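Piwi domain-containing protein (PDB 5THE) is the C-terminal lobe of a budding-yeast Argonaute, which probably binds a guide RNA by its 5' end for selective cleavage of target RNA. Local coordinates at residues I172-L177 against K204-L209; A198-L203 against N215-W220. All coordinates share one frame; numbering follows the deposited sequence.

In the fold
From the N terminus, helix 169-179 leads to strand 185-191, helix 197-210 and strand 215-219, and the four segments alternate along this run, so contacts 1 and 2 cross. Contact 1 sets 172-177 against 204-209 and closes a loop of 26 residues that holds strand 185-191. Contact 2 sets 198-203 against 215-220 and closes a shorter loop of 11 residues within the beta-alpha-beta unit. Helix 197-210 serves both, touching helix 169-179 in one and strand 215-219 in the other. The centres lie about 11 Å apart, bridged by Leu174 packing on Leu203 and by a probable hydrogen bond between Asp208 and Asn215.

Contact 1. Residues I172-L177 against K204-L209; sequences ISLLNL and KYITDL. With nucleotides of chain B.
Leu175 has its CG anti to the carbonyl carbon (chi1 -73°), which, with chi2 near 180°, brings CD2 close to Ile206 of the neighbouring helix, and Ile206 puts CG2 anti to its backbone N while CG1 takes the place beside that N. The two methyls meet, Leu175 CD2 lying 3.8 Å from Ile206 CG2, and the side chains run across each other at about a right angle. Leu174, one residue earlier on the same helix, adds its own methyl: Leu174 CD2 lies 4.3 Å from Ile206 CG2, so one isoleucine branch takes both leucines. Phe129, Glu171 and Leu178 also touch Ile206. This is apolar helix-on-helix packing in the MID domain of the Argonaute: the axes of the short segments run nearly parallel, 11° apart, at 11.1 Å. Beside the apolar patch, Thr207 OG1 is held by Tyr189 OH and by the carbonyl of Leu203. Lys204 heads for the RNA instead. Its chain bends at chi2 and then extends, and Lys204 NZ donates a 2.7 Å hydrogen bond to OP1 of U1 of chain B; Asn215 OD1 is a second partner of this ammonium and probably helps to hold it in place.

Contact 2. Residues A198-L203 against N215-W220; sequences AVYDRL and NSCVVW. With nucleotides of chain B.
The Tyr200 ring carries the base of U1 of chain B over one face, with C5 of that nucleotide 3.5 Å above the plane and over the ring centre. OP3 of U1 and Asp201 OD1 lie at the edge, in the plane. Cys217 approaches obliquely, neither over a face nor at the edge: its SG stands 4.9 Å from the Tyr200 centroid and 62° off the ring normal, a sulfur-aromatic contact. The same sulfur packs on Leu203, whose CD1 is 4.3 Å from Cys217 SG, so helix 197-210 meets strand 215-219 through one small side chain. Tyr200 holds CG anti to the backbone N (chi1 176°), which lays the ring against the base of U1 and lets Tyr200 OH give OP3 of U1 a 2.6 Å hydrogen bond. On the strand, Cys217 N donates to OP1 of U1 at 2.7 Å with an N-H...O angle of 156°. Tyr200 and Cys217 line the 5'-phosphate pocket of the MID domain, set in a beta-alpha-beta crossover, while Val219 N holds the next phosphate along the guide, bonding OP2 of A2 of chain B at 3.0 Å. An alanine at Tyr200 removes ring and hydroxyl, and the base of U1 would probably be freer to shift while OP3 would be held by one bond fewer. Because OP3 belongs to a terminal phosphate, these bonds are consistent with recognition of a 5'-phosphorylated end, whereas the ring meets the base by its face and need not read its identity.

Contact 1. Residues I172-L177 against K204-L209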
loop_
_atom_site.group_PDB
_atom_site.type_symbol
_atom_site.label_atom_id
_atom_site.label_comp_id
_atom_site.label_asym_id
_atom_site.label_seq_id
_atom_site.Cartn_x
_atom_site.Cartn_y
_atom_site.Cartn_z
ATOM N N ILE A 172 -19.704 -4.429 23.749
ATOM C CA ILE A 172 -20.932 -3.693 24.035
ATOM C C ILE A 172 -20.599 -2.261 24.427
ATOM O O ILE A 172 -21.213 -1.307 23.935
ATOM C CB ILE A 172 -21.755 -4.416 25.119
ATOM C CG1 ILE A 172 -22.359 -5.694 24.545
ATOM C CG2 ILE A 172 -22.850 -3.510 25.654
ATOM C CD1 ILE A 172 -23.097 -6.521 25.575
ATOM N N SER A 173 -19.599 -2.090 25.296
ATOM C CA SER A 173 -19.191 -0.746 25.697
ATOM C C SER A 173 -18.677 0.047 24.509
ATOM O O SER A 173 -19.010 1.226 24.352
ATOM C CB SER A 173 -18.112 -0.808 26.776
ATOM O OG SER A 173 -18.539 -1.571 27.881
ATOM N N LEU A 174 -17.839 -0.578 23.674
ATOM C CA LEU A 174 -17.256 0.132 22.541
ATOM C C LEU A 174 -18.328 0.503 21.524
ATOM O O LEU A 174 -18.334 1.621 21.001
ATOM C CB LEU A 174 -16.163 -0.721 21.890
ATOM C CG LEU A 174 -15.483 -0.077 20.673
ATOM C CD1 LEU A 174 -14.674 1.148 21.099
ATOM C CD2 LEU A 174 -14.614 -1.078 19.901
ATOM N N LEU A 175 -19.244 -0.424 21.241
ATOM C CA LEU A 175 -20.367 -0.129 20.358
ATOM C C LEU A 175 -21.128 1.093 20.828
ATOM O O LEU A 175 -21.500 1.953 20.023
ATOM C CB LEU A 175 -21.310 -1.328 20.287
ATOM C CG LEU A 175 -20.791 -2.519 19.491
ATOM C CD1 LEU A 175 -21.803 -3.649 19.523
ATOM C CD2 LEU A 175 -20.478 -2.102 18.067
ATOM N N ASN A 176 -21.368 1.188 22.135
ATOM C CA ASN A 176 -22.029 2.367 22.670
ATOM C C ASN A 176 -21.161 3.604 22.490
ATOM O O ASN A 176 -21.661 4.687 22.159
ATOM C CB ASN A 176 -22.362 2.157 24.144
ATOM C CG ASN A 176 -23.139 3.314 24.721
ATOM O OD1 ASN A 176 -24.320 3.486 24.420
ATOM N ND2 ASN A 176 -22.478 4.127 25.537
ATOM N N LEU A 177 -19.852 3.455 22.699
ATOM C CA LEU A 177 -18.933 4.570 22.525
ATOM C C LEU A 177 -18.937 5.070 21.082
ATOM O O LEU A 177 -18.938 6.281 20.838
ATOM C CB LEU A 177 -17.532 4.131 22.953
ATOM C CG LEU A 177 -16.427 5.170 23.118
ATOM C CD1 LEU A 177 -15.319 4.598 23.995
ATOM C CD2 LEU A 177 -15.859 5.620 21.764
ATOM N N LYS A 204 -11.047 -3.771 14.153
ATOM C CA LYS A 204 -11.177 -3.245 12.802
ATOM C C LYS A 204 -12.532 -3.594 12.205
ATOM O O LYS A 204 -13.147 -2.769 11.520
ATOM C CB LYS A 204 -10.032 -3.768 11.936
ATOM C CG LYS A 204 -8.659 -3.264 12.403
ATOM C CD LYS A 204 -8.593 -1.728 12.384
ATOM C CE LYS A 204 -7.157 -1.240 12.544
ATOM N NZ LYS A 204 -7.048 0.265 12.512
ATOM N N TYR A 205 -13.022 -4.802 12.479
ATOM C CA TYR A 205 -14.341 -5.196 12.005
ATOM C C TYR A 205 -15.411 -4.234 12.497
ATOM O O TYR A 205 -16.269 -3.794 11.730
ATOM C CB TYR A 205 -14.638 -6.610 12.474
ATOM C CG TYR A 205 -16.012 -7.115 12.131
ATOM C CD1 TYR A 205 -16.290 -7.596 10.863
ATOM C CD2 TYR A 205 -17.023 -7.149 13.087
ATOM C CE1 TYR A 205 -17.538 -8.088 10.544
ATOM C CE2 TYR A 205 -18.280 -7.636 12.777
ATOM C CZ TYR A 205 -18.527 -8.103 11.499
ATOM O OH TYR A 205 -19.765 -8.594 11.161
ATOM N N ILE A 206 -15.368 -3.892 13.780
ATOM C CA ILE A 206 -16.336 -2.959 14.333
ATOM C C ILE A 206 -16.088 -1.556 13.809
ATOM O O ILE A 206 -17.007 -0.876 13.338
ATOM C CB ILE A 206 -16.276 -2.995 15.864
ATOM C CG1 ILE A 206 -16.789 -4.343 16.383
ATOM C CG2 ILE A 206 -17.056 -1.852 16.452
ATOM C CD1 ILE A 206 -16.357 -4.613 17.827
ATOM N N THR A 207 -14.839 -1.097 13.887
ATOM C CA THR A 207 -14.588 0.325 13.703
ATOM C C THR A 207 -14.481 0.700 12.229
ATOM O O THR A 207 -15.041 1.724 11.817
ATOM C CB THR A 207 -13.335 0.722 14.473
ATOM O OG1 THR A 207 -13.410 0.146 15.786
ATOM C CG2 THR A 207 -13.255 2.236 14.601
ATOM N N ASP A 208 -13.768 -0.098 11.422
ATOM C CA ASP A 208 -13.750 0.153 9.980
ATOM C C ASP A 208 -15.077 -0.248 9.354
ATOM O O ASP A 208 -15.766 0.563 8.725
ATOM C CB ASP A 208 -12.635 -0.631 9.273
ATOM C CG ASP A 208 -11.228 -0.245 9.696
ATOM O OD1 ASP A 208 -11.008 0.819 10.330
ATOM O OD2 ASP A 208 -10.322 -1.043 9.356
ATOM N N LEU A 209 -15.446 -1.518 9.507
ATOM C CA LEU A 209 -16.488 -2.071 8.655
ATOM C C LEU A 209 -17.884 -1.669 9.132
ATOM O O LEU A 209 -18.712 -1.225 8.331
ATOM C CB LEU A 209 -16.320 -3.593 8.578
ATOM C CG LEU A 209 -17.305 -4.368 7.706
ATOM C CD1 LEU A 209 -16.620 -5.586 7.170
ATOM C CD2 LEU A 209 -18.544 -4.757 8.518
ATOM O OP3 U B 1 -3.562 -0.934 11.471
ATOM P P U B 1 -3.222 -0.029 12.586
ATOM O OP1 U B 1 -4.463 0.573 13.133
ATOM O OP2 U B 1 -2.150 0.886 12.163
ATOM O "O5'" U B 1 -2.658 -0.921 13.760
ATOM C "C5'" U B 1 -1.304 -1.351 13.781
ATOM C "C4'" U B 1 -0.938 -1.751 15.178
ATOM O "O4'" U B 1 -1.752 -2.891 15.585
ATOM C "C3'" U B 1 0.515 -2.148 15.392
ATOM O "O3'" U B 1 0.963 -1.602 16.634
ATOM C "C2'" U B 1 0.458 -3.676 15.466
ATOM O "O2'" U B 1 1.489 -4.268 16.226
ATOM C "C1'" U B 1 -0.916 -3.916 16.093
ATOM N N1 U B 1 -1.502 -5.223 15.732
ATOM C C2 U B 1 -1.845 -6.081 16.747
ATOM O O2 U B 1 -1.704 -5.773 17.911
ATOM N N3 U B 1 -2.369 -7.293 16.361
ATOM C C4 U B 1 -2.580 -7.717 15.062
ATOM O O4 U B 1 -3.071 -8.831 14.857
ATOM C C5 U B 1 -2.187 -6.779 14.055
ATOM C C6 U B 1 -1.667 -5.598 14.418
#

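Contact 2. Residues A198-L203 against N215-W220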
loop_
_atom_site.group_PDB
_atom_site.type_symbol
_atom_site.label_atom_id
_atom_site.label_comp_id
_atom_site.label_asym_id
_atom_site.label_seq_id
_atom_site.Cartn_x
_atom_site.Cartn_y
_atom_site.Cartn_z
ATOM N N ALA A 198 -7.237 -11.810 17.340
ATOM C CA ALA A 198 -8.679 -11.880 17.556
ATOM C C ALA A 198 -9.215 -10.541 18.029
ATOM O O ALA A 198 -10.303 -10.118 17.620
ATOM C CB ALA A 198 -9.025 -12.975 18.566
ATOM N N VAL A 199 -8.465 -9.863 18.902
ATOM C CA VAL A 199 -8.887 -8.551 19.371
ATOM C C VAL A 199 -8.713 -7.513 18.269
ATOM O O VAL A 199 -9.617 -6.710 18.012
ATOM C CB VAL A 199 -8.122 -8.160 20.642
ATOM C CG1 VAL A 199 -8.194 -6.674 20.838
ATOM C CG2 VAL A 199 -8.736 -8.864 21.869
ATOM N N TYR A 200 -7.562 -7.533 17.579
ATOM C CA TYR A 200 -7.322 -6.558 16.514
ATOM C C TYR A 200 -8.333 -6.710 15.381
ATOM O O TYR A 200 -8.862 -5.714 14.869
ATOM C CB TYR A 200 -5.899 -6.710 15.982
ATOM C CG TYR A 200 -5.559 -5.825 14.816
ATOM C CD1 TYR A 200 -5.747 -6.258 13.507
ATOM C CD2 TYR A 200 -5.013 -4.553 15.017
ATOM C CE1 TYR A 200 -5.415 -5.441 12.429
ATOM C CE2 TYR A 200 -4.682 -3.741 13.954
ATOM C CZ TYR A 200 -4.875 -4.182 12.664
ATOM O OH TYR A 200 -4.539 -3.356 11.602
ATOM N N ASP A 201 -8.587 -7.954 14.950
ATOM C CA ASP A 201 -9.533 -8.199 13.863
ATOM C C ASP A 201 -10.900 -7.638 14.201
ATOM O O ASP A 201 -11.535 -6.968 13.380
ATOM C CB ASP A 201 -9.656 -9.699 13.580
ATOM C CG ASP A 201 -8.416 -10.282 12.938
ATOM O OD1 ASP A 201 -7.515 -9.509 12.564
ATOM O OD2 ASP A 201 -8.358 -11.519 12.789
ATOM N N ARG A 202 -11.364 -7.908 15.422
ATOM C CA ARG A 202 -12.673 -7.441 15.841
ATOM C C ARG A 202 -12.711 -5.922 15.966
ATOM O O ARG A 202 -13.718 -5.294 15.623
ATOM C CB ARG A 202 -13.051 -8.107 17.163
ATOM C CG ARG A 202 -14.496 -7.910 17.540
ATOM C CD ARG A 202 -15.378 -8.789 16.687
ATOM N NE ARG A 202 -16.785 -8.646 17.026
ATOM C CZ ARG A 202 -17.767 -9.327 16.441
ATOM N NH1 ARG A 202 -17.494 -10.218 15.497
ATOM N NH2 ARG A 202 -19.021 -9.121 16.801
ATOM N N LEU A 203 -11.633 -5.315 16.468
ATOM C CA LEU A 203 -11.580 -3.851 16.530
ATOM C C LEU A 203 -11.743 -3.228 15.151
ATOM O O LEU A 203 -12.487 -2.254 14.986
ATOM C CB LEU A 203 -10.265 -3.391 17.144
ATOM C CG LEU A 203 -10.179 -3.423 18.665
ATOM C CD1 LEU A 203 -8.800 -3.003 19.093
ATOM C CD2 LEU A 203 -11.243 -2.520 19.293
ATOM N N ASN A 215 -9.497 5.227 12.684
ATOM C CA ASN A 215 -8.859 4.724 13.888
ATOM C C ASN A 215 -7.503 4.139 13.533
ATOM O O ASN A 215 -7.305 3.625 12.432
ATOM C CB ASN A 215 -9.721 3.648 14.579
ATOM C CG ASN A 215 -9.791 2.352 13.777
ATOM O OD1 ASN A 215 -9.131 1.360 14.113
ATOM N ND2 ASN A 215 -10.575 2.360 12.695
ATOM N N SER A 216 -6.591 4.190 14.497
ATOM C CA SER A 216 -5.339 3.459 14.442
ATOM C C SER A 216 -5.149 2.715 15.756
ATOM O O SER A 216 -5.620 3.149 16.813
ATOM C CB SER A 216 -4.126 4.390 14.203
ATOM O OG SER A 216 -4.284 5.160 13.022
ATOM N N CYS A 217 -4.451 1.597 15.679
ATOM C CA CYS A 217 -4.047 0.859 16.859
ATOM C C CYS A 217 -2.579 1.086 17.161
ATOM O O CYS A 217 -1.751 1.298 16.274
ATOM C CB CYS A 217 -4.281 -0.639 16.690
ATOM S SG CYS A 217 -5.999 -1.015 16.523
ATOM N N VAL A 218 -2.256 0.942 18.429
ATOM C CA VAL A 218 -0.901 1.130 18.901
ATOM C C VAL A 218 -0.717 0.138 20.048
ATOM O O VAL A 218 -1.625 -0.027 20.867
ATOM C CB VAL A 218 -0.763 2.622 19.281
ATOM C CG1 VAL A 218 -0.895 2.898 20.760
ATOM C CG2 VAL A 218 0.374 3.291 18.585
ATOM N N VAL A 219 0.388 -0.615 20.045
ATOM C CA VAL A 219 0.688 -1.501 21.169
ATOM C C VAL A 219 1.273 -0.651 22.287
ATOM O O VAL A 219 2.234 0.103 22.075
ATOM C CB VAL A 219 1.648 -2.637 20.755
ATOM C CG1 VAL A 219 2.023 -3.518 21.957
ATOM C CG2 VAL A 219 1.014 -3.496 19.679
ATOM N N TRP A 220 0.670 -0.759 23.471
ATOM C CA TRP A 220 1.010 0.110 24.593
ATOM C C TRP A 220 2.485 0.023 24.970
ATOM O O TRP A 220 3.115 1.046 25.258
ATOM C CB TRP A 220 0.133 -0.251 25.797
ATOM C CG TRP A 220 0.420 0.517 27.064
ATOM C CD1 TRP A 220 0.573 -0.013 28.313
ATOM C CD2 TRP A 220 0.597 1.940 27.210
ATOM N NE1 TRP A 220 0.814 0.981 29.226
ATOM C CE2 TRP A 220 0.834 2.190 28.580
ATOM C CE3 TRP A 220 0.568 3.023 26.325
ATOM C CZ2 TRP A 220 1.043 3.478 29.086
ATOM C CZ3 TRP A 220 0.790 4.308 26.831
ATOM C CH2 TRP A 220 1.016 4.520 28.201
ATOM O OP3 U B 1 -3.562 -0.934 11.471
ATOM P P U B 1 -3.222 -0.029 12.586
ATOM O OP1 U B 1 -4.463 0.573 13.133
ATOM O OP2 U B 1 -2.150 0.886 12.163
ATOM O "O5'" U B 1 -2.658 -0.921 13.760
ATOM C "C5'" U B 1 -1.304 -1.351 13.781
ATOM C "C4'" U B 1 -0.938 -1.751 15.178
ATOM O "O4'" U B 1 -1.752 -2.891 15.585
ATOM C "C3'" U B 1 0.515 -2.148 15.392
ATOM O "O3'" U B 1 0.963 -1.602 16.634
ATOM C "C2'" U B 1 0.458 -3.676 15.466
ATOM O "O2'" U B 1 1.489 -4.268 16.226
ATOM C "C1'" U B 1 -0.916 -3.916 16.093
ATOM N N1 U B 1 -1.502 -5.223 15.732
ATOM C C2 U B 1 -1.845 -6.081 16.747
ATOM O O2 U B 1 -1.704 -5.773 17.911
ATOM N N3 U B 1 -2.369 -7.293 16.361
ATOM C C4 U B 1 -2.580 -7.717 15.062
ATOM O O4 U B 1 -3.071 -8.831 14.857
ATOM C C5 U B 1 -2.187 -6.779 14.055
ATOM C C6 U B 1 -1.667 -5.598 14.418
ATOM P P A B 2 2.515 -1.246 16.842
ATOM O OP1 A B 2 3.260 -2.523 16.715
ATOM O OP2 A B 2 2.614 -0.414 18.082
ATOM O "O5'" A B 2 2.884 -0.337 15.589
ATOM C "C5'" A B 2 2.078 0.789 15.231
ATOM C "C4'" A B 2 2.840 1.737 14.350
ATOM O "O4'" A B 2 3.897 2.352 15.117
ATOM C "C3'" A B 2 3.573 1.106 13.181
ATOM O "O3'" A B 2 2.730 0.856 12.094
ATOM C "C2'" A B 2 4.663 2.127 12.889
ATOM O "O2'" A B 2 4.109 3.266 12.246
ATOM C "C1'" A B 2 5.043 2.536 14.304
ATOM N N9 A B 2 6.109 1.697 14.886
ATOM C C8 A B 2 5.949 0.506 15.551
ATOM N N7 A B 2 7.056 -0.003 16.011
ATOM C C5 A B 2 8.011 0.940 15.643
ATOM C C6 A B 2 9.387 0.977 15.844
ATOM N N6 A B 2 10.016 -0.003 16.496
ATOM N N1 A B 2 10.070 2.043 15.347
ATOM C C2 A B 2 9.377 2.996 14.699
ATOM N N3 A B 2 8.062 3.071 14.442
ATOM C C4 A B 2 7.447 1.995 14.945
#